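Local coordinates for protein dihydrodipicolinate synthase (Bacillus anthracis, PDB 1XKY) that probably condenses pyruvate with aspartate semialdehyde, an early committed step in the synthesis of lysine and its precursor diaminopimelate, at residues A33-L38 and R72-V77; A19-F24 and L272-V277; A95-T100 and F130-E135; M142-P147 and A170-G175; S215-V220 and R249-L254. One frame throughout, in Å; residues are numbered along the deposited sequence.

Contact 1 (A33-L38 and R72-V77)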
# COMPACT_ATOMS: atom_id res chain seq x y z
N ALA A 33 -22.60 24.29 -27.38
CA ALA A 33 -21.75 25.15 -28.22
C ALA A 33 -20.28 25.06 -27.81
O ALA A 33 -19.40 25.00 -28.67
CB ALA A 33 -22.23 26.60 -28.17
N LYS A 34 -20.00 25.06 -26.51
CA LYS A 34 -18.63 24.86 -26.02
C LYS A 34 -18.11 23.46 -26.35
O LYS A 34 -16.93 23.28 -26.65
CB LYS A 34 -18.54 25.12 -24.51
CG LYS A 34 -18.67 26.58 -24.13
CD LYS A 34 -18.66 26.82 -22.61
CE LYS A 34 -18.39 28.30 -22.30
NZ LYS A 34 -18.06 28.55 -20.86
N THR A 35 -19.00 22.47 -26.30
CA THR A 35 -18.63 21.11 -26.69
C THR A 35 -18.20 21.07 -28.17
O THR A 35 -17.19 20.47 -28.50
CB THR A 35 -19.78 20.11 -26.44
OG1 THR A 35 -20.16 20.15 -25.05
CG2 THR A 35 -19.36 18.69 -26.79
N THR A 36 -18.96 21.73 -29.03
CA THR A 36 -18.61 21.82 -30.45
C THR A 36 -17.21 22.43 -30.61
O THR A 36 -16.36 21.88 -31.30
CB THR A 36 -19.65 22.63 -31.25
OG1 THR A 36 -20.94 22.01 -31.09
CG2 THR A 36 -19.30 22.69 -32.74
N LYS A 37 -16.97 23.55 -29.93
CA LYS A 37 -15.66 24.20 -29.99
C LYS A 37 -14.55 23.25 -29.52
O LYS A 37 -13.51 23.14 -30.17
CB LYS A 37 -15.65 25.47 -29.14
CG LYS A 37 -14.43 26.35 -29.38
CD LYS A 37 -14.28 27.45 -28.33
CE LYS A 37 -15.21 28.64 -28.57
NZ LYS A 37 -16.54 28.48 -27.89
N LEU A 38 -14.81 22.55 -28.42
CA LEU A 38 -13.81 21.65 -27.83
C LEU A 38 -13.48 20.47 -28.73
O LEU A 38 -12.32 20.12 -28.90
CB LEU A 38 -14.27 21.13 -26.46
CG LEU A 38 -13.35 20.10 -25.79
CD1 LEU A 38 -11.99 20.69 -25.52
CD2 LEU A 38 -13.97 19.58 -24.50
N ARG A 72 -24.93 11.96 -28.61
CA ARG A 72 -25.56 12.31 -29.87
C ARG A 72 -24.95 13.57 -30.48
O ARG A 72 -24.66 13.61 -31.67
CB ARG A 72 -27.07 12.48 -29.67
CG ARG A 72 -27.84 12.78 -30.93
CD ARG A 72 -29.27 13.21 -30.63
NE ARG A 72 -30.10 12.09 -30.18
CZ ARG A 72 -30.56 11.90 -28.95
NH1 ARG A 72 -30.30 12.76 -27.97
NH2 ARG A 72 -31.30 10.82 -28.69
N HIS A 73 -24.73 14.58 -29.65
CA HIS A 73 -24.13 15.82 -30.12
C HIS A 73 -22.69 15.63 -30.61
O HIS A 73 -22.30 16.15 -31.66
CB HIS A 73 -24.15 16.88 -29.03
CG HIS A 73 -23.56 18.18 -29.46
ND1 HIS A 73 -24.22 19.03 -30.32
CD2 HIS A 73 -22.38 18.78 -29.18
CE1 HIS A 73 -23.47 20.11 -30.53
NE2 HIS A 73 -22.35 19.97 -29.85
N VAL A 74 -21.91 14.88 -29.84
CA VAL A 74 -20.52 14.63 -30.20
C VAL A 74 -20.43 13.81 -31.49
O VAL A 74 -19.59 14.09 -32.34
CB VAL A 74 -19.75 13.95 -29.04
CG1 VAL A 74 -18.34 13.58 -29.47
CG2 VAL A 74 -19.72 14.86 -27.80
N VAL A 75 -21.30 12.82 -31.65
CA VAL A 75 -21.39 12.07 -32.90
C VAL A 75 -21.65 13.02 -34.08
O VAL A 75 -21.01 12.91 -35.13
CB VAL A 75 -22.48 10.95 -32.82
CG1 VAL A 75 -22.90 10.46 -34.21
CG2 VAL A 75 -21.98 9.80 -31.96
N SER A 76 -22.59 13.95 -33.89
CA SER A 76 -22.94 14.94 -34.91
C SER A 76 -21.75 15.84 -35.29
O SER A 76 -21.45 16.00 -36.46
CB SER A 76 -24.10 15.81 -34.43
OG SER A 76 -24.39 16.85 -35.36
N VAL A 77 -21.09 16.42 -34.29
CA VAL A 77 -19.98 17.34 -34.53
C VAL A 77 -18.80 16.60 -35.15
O VAL A 77 -18.20 17.08 -36.12
CB VAL A 77 -19.56 18.09 -33.24
CG1 VAL A 77 -18.33 18.97 -33.49
CG2 VAL A 77 -20.70 18.94 -32.73

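Contact 2 (A19-F24 and L272-V277)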
# COMPACT_ATOMS: atom_id res chain seq x y z
N ALA A 19 -9.75 11.54 -23.43
CA ALA A 19 -10.80 11.44 -22.43
C ALA A 19 -11.39 12.83 -22.21
O ALA A 19 -10.98 13.56 -21.31
CB ALA A 19 -10.24 10.89 -21.12
N MET A 20 -12.37 13.17 -23.04
CA MET A 20 -12.84 14.54 -23.15
C MET A 20 -13.65 15.00 -21.94
O MET A 20 -14.54 14.30 -21.48
CB MET A 20 -13.69 14.70 -24.41
CG MET A 20 -13.89 16.12 -24.82
SD MET A 20 -14.96 16.25 -26.26
CE MET A 20 -16.52 15.69 -25.60
N VAL A 21 -13.34 16.20 -21.46
CA VAL A 21 -14.17 16.87 -20.47
C VAL A 21 -15.55 17.20 -21.04
O VAL A 21 -15.74 17.30 -22.25
CB VAL A 21 -13.49 18.17 -19.90
CG1 VAL A 21 -12.16 17.83 -19.26
CG2 VAL A 21 -13.32 19.24 -20.99
N THR A 22 -16.52 17.36 -20.15
CA THR A 22 -17.87 17.77 -20.54
C THR A 22 -18.06 19.25 -20.17
O THR A 22 -18.19 19.58 -18.98
CB THR A 22 -18.95 16.91 -19.87
OG1 THR A 22 -18.72 15.53 -20.18
CG2 THR A 22 -20.34 17.31 -20.35
N PRO A 23 -18.04 20.15 -21.18
CA PRO A 23 -18.27 21.56 -20.88
C PRO A 23 -19.64 21.84 -20.25
O PRO A 23 -20.66 21.31 -20.71
CB PRO A 23 -18.17 22.24 -22.26
CG PRO A 23 -17.36 21.30 -23.08
CD PRO A 23 -17.72 19.93 -22.60
N PHE A 24 -19.64 22.66 -19.20
CA PHE A 24 -20.87 23.12 -18.55
C PHE A 24 -21.01 24.63 -18.67
O PHE A 24 -20.02 25.38 -18.68
CB PHE A 24 -20.92 22.73 -17.07
CG PHE A 24 -20.89 21.24 -16.80
CD1 PHE A 24 -20.05 20.72 -15.83
CD2 PHE A 24 -21.70 20.37 -17.51
CE1 PHE A 24 -20.01 19.34 -15.57
CE2 PHE A 24 -21.67 18.99 -17.25
CZ PHE A 24 -20.83 18.48 -16.28
N LEU A 272 -10.16 28.51 -23.96
CA LEU A 272 -11.23 27.58 -24.26
C LEU A 272 -12.00 27.29 -22.97
O LEU A 272 -11.75 26.29 -22.31
CB LEU A 272 -10.69 26.29 -24.90
CG LEU A 272 -11.52 25.73 -26.07
CD1 LEU A 272 -10.91 24.46 -26.63
CD2 LEU A 272 -12.93 25.47 -25.64
N ASP A 273 -12.91 28.18 -22.61
CA ASP A 273 -13.66 28.03 -21.37
C ASP A 273 -14.69 26.91 -21.53
O ASP A 273 -15.53 26.94 -22.44
CB ASP A 273 -14.34 29.35 -20.96
CG ASP A 273 -14.82 29.33 -19.50
OD1 ASP A 273 -15.58 28.42 -19.13
OD2 ASP A 273 -14.42 30.23 -18.73
N VAL A 274 -14.58 25.90 -20.67
CA VAL A 274 -15.48 24.76 -20.66
C VAL A 274 -16.23 24.69 -19.32
O VAL A 274 -16.76 23.64 -18.94
CB VAL A 274 -14.72 23.43 -20.93
CG1 VAL A 274 -14.17 23.41 -22.34
CG2 VAL A 274 -13.59 23.22 -19.94
N GLY A 275 -16.26 25.81 -18.60
CA GLY A 275 -17.02 25.94 -17.36
C GLY A 275 -16.40 25.23 -16.17
O GLY A 275 -15.21 24.88 -16.18
N SER A 276 -17.22 25.01 -15.16
CA SER A 276 -16.78 24.43 -13.90
C SER A 276 -17.17 22.95 -13.79
O SER A 276 -17.34 22.28 -14.81
CB SER A 276 -17.37 25.23 -12.75
OG SER A 276 -16.63 24.99 -11.58
N VAL A 277 -17.30 22.46 -12.56
CA VAL A 277 -17.55 21.05 -12.26
C VAL A 277 -18.75 20.91 -11.35
O VAL A 277 -19.19 21.88 -10.73
CB VAL A 277 -16.33 20.37 -11.59
CG1 VAL A 277 -15.21 20.15 -12.60
CG2 VAL A 277 -15.84 21.16 -10.35

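Contact 3 (A95-T100 and F130-E135)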
# COMPACT_ATOMS: atom_id res chain seq x y z
N ALA A 95 -27.98 -1.87 -15.92
CA ALA A 95 -27.97 -0.47 -16.33
C ALA A 95 -26.95 -0.23 -17.45
O ALA A 95 -27.21 0.55 -18.36
CB ALA A 95 -27.69 0.45 -15.15
N SER A 96 -25.81 -0.92 -17.38
CA SER A 96 -24.75 -0.78 -18.38
C SER A 96 -25.20 -1.27 -19.75
O SER A 96 -24.88 -0.64 -20.77
CB SER A 96 -23.47 -1.51 -17.93
OG SER A 96 -22.94 -0.96 -16.74
N ILE A 97 -25.93 -2.38 -19.79
CA ILE A 97 -26.56 -2.86 -21.02
C ILE A 97 -27.55 -1.82 -21.58
O ILE A 97 -27.51 -1.50 -22.76
CB ILE A 97 -27.25 -4.24 -20.80
CG1 ILE A 97 -26.18 -5.33 -20.67
CG2 ILE A 97 -28.23 -4.55 -21.94
CD1 ILE A 97 -26.68 -6.65 -20.10
N ASP A 98 -28.42 -1.29 -20.73
CA ASP A 98 -29.37 -0.27 -21.18
C ASP A 98 -28.65 0.91 -21.84
O ASP A 98 -28.98 1.29 -22.96
CB ASP A 98 -30.22 0.24 -20.02
CG ASP A 98 -31.34 1.14 -20.50
OD1 ASP A 98 -32.26 0.65 -21.19
OD2 ASP A 98 -31.30 2.36 -20.19
N LEU A 99 -27.69 1.51 -21.13
CA LEU A 99 -27.01 2.70 -21.65
C LEU A 99 -26.20 2.38 -22.90
O LEU A 99 -26.06 3.21 -23.80
CB LEU A 99 -26.11 3.32 -20.57
CG LEU A 99 -25.45 4.66 -20.88
CD1 LEU A 99 -26.49 5.74 -21.24
CD2 LEU A 99 -24.62 5.10 -19.71
N THR A 100 -25.67 1.16 -22.97
CA THR A 100 -24.91 0.72 -24.13
C THR A 100 -25.80 0.67 -25.38
O THR A 100 -25.39 1.12 -26.45
CB THR A 100 -24.21 -0.63 -23.85
OG1 THR A 100 -23.22 -0.44 -22.82
CG2 THR A 100 -23.52 -1.18 -25.09
N PHE A 130 -18.62 -7.92 -18.20
CA PHE A 130 -18.14 -7.40 -19.49
C PHE A 130 -18.66 -8.23 -20.66
O PHE A 130 -19.05 -7.69 -21.69
CB PHE A 130 -16.61 -7.38 -19.51
CG PHE A 130 -16.00 -6.32 -18.61
CD1 PHE A 130 -16.37 -4.99 -18.72
CD2 PHE A 130 -15.01 -6.66 -17.69
CE1 PHE A 130 -15.78 -4.01 -17.92
CE2 PHE A 130 -14.42 -5.69 -16.88
CZ PHE A 130 -14.80 -4.37 -17.00
N LYS A 131 -18.68 -9.56 -20.48
CA LYS A 131 -19.23 -10.47 -21.49
C LYS A 131 -20.69 -10.15 -21.82
O LYS A 131 -21.06 -10.07 -22.99
CB LYS A 131 -19.09 -11.92 -21.02
CG LYS A 131 -19.66 -12.97 -21.98
CD LYS A 131 -19.25 -14.36 -21.56
CE LYS A 131 -19.74 -15.42 -22.53
NZ LYS A 131 -21.19 -15.65 -22.39
N ALA A 132 -21.50 -9.95 -20.79
CA ALA A 132 -22.92 -9.64 -20.96
C ALA A 132 -23.17 -8.30 -21.67
O ALA A 132 -24.07 -8.19 -22.51
CB ALA A 132 -23.64 -9.65 -19.62
N ILE A 133 -22.39 -7.28 -21.33
CA ILE A 133 -22.54 -5.96 -21.96
C ILE A 133 -22.10 -6.06 -23.42
O ILE A 133 -22.82 -5.61 -24.32
CB ILE A 133 -21.75 -4.85 -21.23
CG1 ILE A 133 -22.21 -4.73 -19.77
CG2 ILE A 133 -21.91 -3.48 -21.95
CD1 ILE A 133 -21.17 -4.10 -18.87
N ALA A 134 -20.95 -6.67 -23.66
CA ALA A 134 -20.41 -6.84 -25.02
C ALA A 134 -21.39 -7.59 -25.93
O ALA A 134 -21.58 -7.21 -27.09
CB ALA A 134 -19.07 -7.56 -24.97
N GLU A 135 -22.00 -8.65 -25.40
CA GLU A 135 -23.02 -9.43 -26.12
C GLU A 135 -24.24 -8.63 -26.54
O GLU A 135 -24.94 -8.99 -27.48
CB GLU A 135 -23.50 -10.60 -25.25
CG GLU A 135 -22.62 -11.81 -25.33
CD GLU A 135 -23.02 -12.92 -24.37
OE1 GLU A 135 -23.91 -12.70 -23.51
OE2 GLU A 135 -22.42 -14.01 -24.48

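Contact 4 (M142-P147 and A170-G175)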
# COMPACT_ATOMS: atom_id res chain seq x y z
N MET A 142 -13.96 -1.32 -25.57
CA MET A 142 -12.68 -1.08 -24.91
C MET A 142 -12.92 -1.22 -23.40
O MET A 142 -13.79 -0.55 -22.83
CB MET A 142 -12.13 0.32 -25.24
CG MET A 142 -10.79 0.65 -24.56
SD MET A 142 -10.12 2.30 -24.96
CE MET A 142 -9.50 2.03 -26.61
N LEU A 143 -12.14 -2.10 -22.78
CA LEU A 143 -12.15 -2.25 -21.34
C LEU A 143 -11.33 -1.13 -20.69
O LEU A 143 -10.42 -0.57 -21.30
CB LEU A 143 -11.54 -3.60 -20.95
CG LEU A 143 -12.16 -4.87 -21.53
CD1 LEU A 143 -11.33 -6.06 -21.10
CD2 LEU A 143 -13.60 -5.04 -21.09
N TYR A 144 -11.66 -0.80 -19.45
CA TYR A 144 -10.95 0.23 -18.72
C TYR A 144 -10.57 -0.30 -17.34
O TYR A 144 -11.42 -0.48 -16.47
CB TYR A 144 -11.83 1.49 -18.64
CG TYR A 144 -11.24 2.71 -17.95
CD1 TYR A 144 -9.88 2.80 -17.64
CD2 TYR A 144 -12.05 3.80 -17.66
CE1 TYR A 144 -9.36 3.93 -17.02
CE2 TYR A 144 -11.54 4.94 -17.04
CZ TYR A 144 -10.19 4.99 -16.73
OH TYR A 144 -9.69 6.13 -16.13
N ASN A 145 -9.27 -0.56 -17.18
CA ASN A 145 -8.69 -0.98 -15.90
C ASN A 145 -8.21 0.26 -15.15
O ASN A 145 -7.36 1.02 -15.64
CB ASN A 145 -7.52 -1.93 -16.15
CG ASN A 145 -6.90 -2.45 -14.87
OD1 ASN A 145 -7.59 -2.97 -13.99
ND2 ASN A 145 -5.59 -2.32 -14.75
N VAL A 146 -8.78 0.48 -13.96
CA VAL A 146 -8.49 1.68 -13.18
C VAL A 146 -8.59 1.40 -11.68
O VAL A 146 -9.52 1.88 -11.00
CB VAL A 146 -9.37 2.87 -13.65
CG1 VAL A 146 -10.87 2.59 -13.44
CG2 VAL A 146 -8.94 4.17 -12.98
N PRO A 147 -7.65 0.60 -11.15
CA PRO A 147 -7.66 0.23 -9.74
C PRO A 147 -7.56 1.44 -8.81
O PRO A 147 -8.04 1.39 -7.69
CB PRO A 147 -6.42 -0.68 -9.60
CG PRO A 147 -5.56 -0.31 -10.75
CD PRO A 147 -6.50 -0.02 -11.85
N ALA A 170 -9.90 -3.81 -27.27
CA ALA A 170 -8.85 -2.99 -26.67
C ALA A 170 -9.06 -2.81 -25.17
O ALA A 170 -10.13 -3.12 -24.64
CB ALA A 170 -8.79 -1.62 -27.35
N ILE A 171 -8.01 -2.34 -24.50
CA ILE A 171 -8.07 -1.99 -23.08
C ILE A 171 -7.32 -0.68 -22.84
O ILE A 171 -6.23 -0.45 -23.39
CB ILE A 171 -7.55 -3.13 -22.17
CG1 ILE A 171 -7.67 -2.75 -20.68
CG2 ILE A 171 -6.12 -3.52 -22.53
CD1 ILE A 171 -7.60 -3.94 -19.75
N LYS A 172 -7.94 0.20 -22.06
CA LYS A 172 -7.26 1.35 -21.47
C LYS A 172 -6.74 0.88 -20.12
O LYS A 172 -7.52 0.60 -19.22
CB LYS A 172 -8.24 2.53 -21.29
CG LYS A 172 -7.65 3.73 -20.54
CD LYS A 172 -8.68 4.82 -20.29
CE LYS A 172 -8.05 5.99 -19.51
NZ LYS A 172 -9.03 7.10 -19.28
N ASP A 173 -5.42 0.77 -19.99
CA ASP A 173 -4.84 0.24 -18.75
C ASP A 173 -4.24 1.34 -17.89
O ASP A 173 -3.10 1.76 -18.10
CB ASP A 173 -3.78 -0.84 -19.07
CG ASP A 173 -3.39 -1.66 -17.83
OD1 ASP A 173 -3.64 -1.19 -16.70
OD2 ASP A 173 -2.83 -2.76 -18.00
N ALA A 174 -5.02 1.80 -16.91
CA ALA A 174 -4.55 2.78 -15.93
C ALA A 174 -4.05 2.12 -14.62
O ALA A 174 -4.04 2.75 -13.56
CB ALA A 174 -5.63 3.80 -15.64
N GLY A 175 -3.62 0.87 -14.71
CA GLY A 175 -3.05 0.17 -13.55
C GLY A 175 -1.68 0.69 -13.13
O GLY A 175 -1.22 0.39 -12.03

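Contact 5 (S215-V220 and R249-L254)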
# COMPACT_ATOMS: atom_id res chain seq x y z
N SER A 215 -5.80 9.87 -23.15
CA SER A 215 -5.06 11.00 -22.58
C SER A 215 -5.99 12.02 -21.92
O SER A 215 -7.10 12.22 -22.35
CB SER A 215 -4.22 11.70 -23.65
OG SER A 215 -3.53 12.82 -23.16
N VAL A 216 -5.48 12.65 -20.88
CA VAL A 216 -6.04 13.89 -20.37
C VAL A 216 -5.23 15.12 -20.79
O VAL A 216 -5.78 16.13 -21.16
CB VAL A 216 -6.19 13.81 -18.84
CG1 VAL A 216 -6.50 15.14 -18.25
CG2 VAL A 216 -7.24 12.79 -18.47
N ALA A 217 -3.91 15.00 -20.73
CA ALA A 217 -2.98 16.08 -21.10
C ALA A 217 -3.12 16.58 -22.54
O ALA A 217 -2.79 17.72 -22.84
CB ALA A 217 -1.54 15.66 -20.85
N SER A 218 -3.59 15.70 -23.42
CA SER A 218 -3.87 16.05 -24.81
C SER A 218 -4.83 17.23 -24.98
O SER A 218 -4.87 17.83 -26.04
CB SER A 218 -4.45 14.83 -25.52
OG SER A 218 -5.64 14.42 -24.87
N HIS A 219 -5.62 17.55 -23.95
CA HIS A 219 -6.42 18.78 -23.94
C HIS A 219 -5.56 20.05 -24.07
O HIS A 219 -6.04 21.05 -24.59
CB HIS A 219 -7.25 18.91 -22.66
CG HIS A 219 -8.40 17.96 -22.56
ND1 HIS A 219 -9.66 18.28 -23.02
CD2 HIS A 219 -8.51 16.74 -21.99
CE1 HIS A 219 -10.48 17.28 -22.77
NE2 HIS A 219 -9.81 16.33 -22.14
N VAL A 220 -4.33 20.02 -23.56
CA VAL A 220 -3.46 21.20 -23.56
C VAL A 220 -2.14 21.03 -24.31
O VAL A 220 -1.59 22.02 -24.80
CB VAL A 220 -3.17 21.72 -22.12
CG1 VAL A 220 -4.44 22.29 -21.51
CG2 VAL A 220 -2.56 20.63 -21.23
N ARG A 249 5.53 16.37 -16.45
CA ARG A 249 5.42 17.59 -15.67
C ARG A 249 4.01 18.18 -15.78
O ARG A 249 3.35 18.46 -14.78
CB ARG A 249 6.44 18.60 -16.18
CG ARG A 249 6.79 19.70 -15.23
CD ARG A 249 8.21 20.20 -15.52
NE ARG A 249 8.37 20.68 -16.89
CZ ARG A 249 7.89 21.83 -17.34
NH1 ARG A 249 7.19 22.63 -16.54
NH2 ARG A 249 8.09 22.19 -18.60
N VAL A 250 3.56 18.35 -17.02
CA VAL A 250 2.23 18.90 -17.28
C VAL A 250 1.13 18.02 -16.68
O VAL A 250 0.20 18.51 -16.03
CB VAL A 250 2.01 19.13 -18.80
CG1 VAL A 250 0.53 19.40 -19.13
CG2 VAL A 250 2.91 20.27 -19.28
N THR A 251 1.26 16.71 -16.88
CA THR A 251 0.27 15.77 -16.37
C THR A 251 0.16 15.81 -14.85
O THR A 251 -0.95 15.88 -14.32
CB THR A 251 0.55 14.33 -16.85
OG1 THR A 251 0.53 14.31 -18.28
CG2 THR A 251 -0.51 13.39 -16.33
N ASP A 252 1.29 15.79 -14.17
CA ASP A 252 1.29 15.87 -12.70
C ASP A 252 0.50 17.08 -12.20
O ASP A 252 -0.26 16.97 -11.23
CB ASP A 252 2.73 15.91 -12.15
CG ASP A 252 3.42 14.56 -12.21
OD1 ASP A 252 2.75 13.53 -12.47
OD2 ASP A 252 4.65 14.52 -11.98
N SER A 253 0.65 18.22 -12.87
CA SER A 253 0.01 19.47 -12.45
C SER A 253 -1.51 19.42 -12.63
O SER A 253 -2.24 20.15 -11.95
CB SER A 253 0.60 20.67 -13.20
OG SER A 253 0.06 20.78 -14.51
N LEU A 254 -1.97 18.55 -13.54
CA LEU A 254 -3.39 18.36 -13.85
C LEU A 254 -4.12 17.41 -12.87
O LEU A 254 -5.34 17.26 -12.94
CB LEU A 254 -3.53 17.83 -15.28
CG LEU A 254 -3.83 18.76 -16.48
CD1 LEU A 254 -3.63 20.23 -16.23
CD2 LEU A 254 -3.06 18.27 -17.71

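Contact 1 (A33-L38 and R72-V77)
Thr-36 and His-73 make the polar link between these two helices: a hydrogen bond of 2.8 Å joins Thr-36 OG1 to His-73 NE2, at the edge of the imidazole and near its plane. The same hydroxyl also bonds Phe-32 O one turn earlier, so two polar partners fix its position. With CG swung away from the backbone N (chi1 -179°), the His-73 side chain reaches across the groove and presents NE2 to helix 32-44. Val-77, one turn further along, lays CG2 over one face of the ring, offset toward its rim, while Phe-32 meets the ring edge-to-face.

The more buried half is the inner one. Thr-35 CG2 touches His-73 CD2 at 3.9 Å. It also meets Val-74, with 4.0 Å between Thr-35 CG2 and Val-74 CG2. The Thr-35 hydroxyl is turned back to Asp-31 O. Helices 32-44 and 64-78 are successive outer helices of the TIM barrel, and here their axes come to 10.0 Å at an angle of 43°. On this inner side Val-74 continues onto Val-84 of strand 84-87, and Thr-35 onto Pro-23.

The other side is partly open to solvent. Thr-36 and Val-77 have the closest CA atoms, 6.2 Å apart, yet both residues stay partly exposed, as does His-73. There Thr-36 CG2 rests 3.9 Å from Val-77 CG1, and the threonine hydroxyl lies against Val-77 CG2.

Contact 2 (A19-F24 and L272-V277)
Val-274 O is approached by two groups of the facing loop: Phe-24 N donates a hydrogen bond to it at 3.1 Å, and Pro-23 CA brings a CH...O contact to 3.2 Å. The amide comes from above the carbonyl plane, 49° out of it. A second CH...O contact runs the other way, Gly-275 CA to Phe-24 O at 3.3 Å; Gly-275 adopts positive phi (75°) here.

Beside these backbone contacts the side chains pack. The Pro-23 ring lies obliquely against Val-274, CB to CB 3.9 Å, and Val-274 CG2 meets Val-21 CG2 at 4.1 Å, the two valines crossing at about a right angle. The Phe-24 ring offers its edge to the other loop, with CD1 3.3 Å from Ser-276 O; Thr-22 O of its own loop sits over the centre of one face, and Arg-278 makes a cation-pi contact with the ring.

Within 272-277 an Asx turn sets the bend: Asp-273 OD1 takes Gly-275 N at 2.7 Å and also forms a salt bridge to Lys-34 of helix 32-44. Lys-264 of helix 261-269 bonds both Thr-22 O and Ser-276 O, tying the two loops together. The contact thus joins the loop leaving strand 16-19 to the one between helices 261-269 and 286-297, with helix 32-44 packed on Val-21 and Pro-23.

Contact 3 (A95-T100 and F130-E135)
Helices 93-105 and 123-135 run nearly alongside each other, their axes 9.1 Å apart at 25°, and the backbones come closest where Ile-97 CA and Ile-133 CA are 5.2 Å apart. Ile-133 has the largest share of the contact, sending its two branches to different residues. Its CD1 presses on Ser-96 CB at 3.6 Å, whereas CG2, anti to the backbone N, reaches Thr-100 OG1 at 3.4 Å, those two side chains crossing at about a right angle. Between them Ile-133 CG1 meets Ile-97 CG1 at 4.1 Å. Ile-97 extends its own tip along helix 123-135, where CD1 rests 4.3 Å from Ala-132 CB. The same methyl also lies against the backbone there, with Ile-97 CD1 3.9 Å from Ala-132 O.

These are neighbouring outer helices of the TIM barrel, with strand 110-114 between them in sequence and beneath them in space; Ile-133 also packs on Leu-113 of that strand.

The polar groups beside the isoleucine are turned to other partners. Thr-100 OG1 donates to Ser-96 O at 2.6 Å, and Thr-100 N reaches the same oxygen from the opposite face of its plane, so one carbonyl takes two bonds from one residue. Thr-100 OG1 bonds Thr-88 OG1 as well, and Ser-96 OG is held by Ser-90 N and Asn-92 O.

Contact 4 (M142-P147 and A170-G175)
The Tyr-144 ring is sandwiched: Lys-172 runs over one face, Val-146 CG1 sits above the centre of the other, and Ala-174 CB lies in plane at the edge, 4.0 Å from CE1. The lysine chain is fully extended and lies alongside the tyrosine, pointing the same way, with CD 3.7 Å from the ring centroid in a CH-pi contact; its NZ ends 3.4 Å from Tyr-144 OH. The second pair of flat groups, the amide of Asn-145 and the carboxylate of Asp-173, are turned 73° apart. Asn-145 ND2 donates to Asp-173 OD1 at 3.0 Å, with the oxygen in the plane of the amide but the nitrogen above that of the carboxylate. The same oxygen accepts Gly-175 N in an Asx turn, and Asn-145 OD1 is held by Ile-154 N.

The backbones are joined as a parallel pair. Leu-143 N gives to Ala-170 O, Leu-143 O receives Lys-172 N at 2.7 Å, Asn-145 N gives to Lys-172 O, and Asn-145 O takes Ala-174 N at 2.8 Å. Met-142, Ala-170, Tyr-144 and Lys-172 share the inward face, where Met-142 CE touches Ala-170 CB at 3.8 Å. Leu-143 and Ile-171 face the outer layer, packing on helix 156-163, and Asn-145 and Asp-173 share this face.

Strands 141-145 and 168-173 are the fifth and sixth of the TIM barrel. Relatives of this family form their pyruvate Schiff base on a lysine of the sixth strand, and the place of Lys-172, lying along a tyrosine near the strands' C-terminal ends, is consistent with that active site.

Contact 5 (S215-V220 and R249-L254)
Val-220 and Ala-217 face Val-250, Thr-251 and Leu-254 in a contact made largely of methyl groups. Val-220 CG2 does double duty: it lies 3.9 Å from Val-250 CG1 and 4.3 Å from Leu-254 CD2. With Val-220 CG1 anti to the carbonyl carbon (chi1 -68°), CG2 sits between the backbone N and that carbon and faces helix 237-253. Leu-254 CD2 also reaches Ala-217 CA at 4.0 Å. Ala-217 CB comes 3.6 Å from Thr-251 OG1, a hydroxyl that is itself bonded to Leu-247 O one turn back in its own helix.

The next shell holds the two backbones in position. Ser-215 OG accepts Ser-218 N at 2.9 Å, a capping bond at the turn into helix 218-234, and is also bonded to Asp-199 OD1. The other carboxylate oxygen, Asp-199 OD2, takes both Val-216 N and Ala-217 N, so one aspartate grips the turn that presents Ala-217. On the other side Ser-253 OG donates to Val-250 O at 2.7 Å near the end of helix 237-253, where several backbone bonds are weak.

Further out, Val-220 packs on Ala-266 of helix 261-269 and on Met-296 of helix 286-297, which also covers Leu-254 through Leu-292. Apolar groups and one hydroxyl bonded within its own helix meet here, so the contact depends on burial of apolar surface, while the directional bonds go to partners other than the facing segment, among them Leu-247 and Asp-199.

In the fold
Contact 4 lies deepest, its centre about 9 Å from that of the chain, and is the one built on strand-to-strand hydrogen bonds. Contacts 1 and 3 join outer helices, their centres about 17 and 19 Å from the chain's, yet contact 3 is buried and contact 1 partly exposed; contact 1 carries a polar side-chain bond, contact 3 mainly apolar branches. Contacts 2 and 5 bring the C-terminal helices and loops to the barrel, one by backbone, the other by methyl packing. Helix 32-44 of contact 1 reaches contact 2 through Lys-34 and Asp-273, and contact 2 reaches contact 5 where Ala-19 meets Ser-215 and His-219. On the other flank Phe-130 touches Leu-143, linking contact 3 to contact 4.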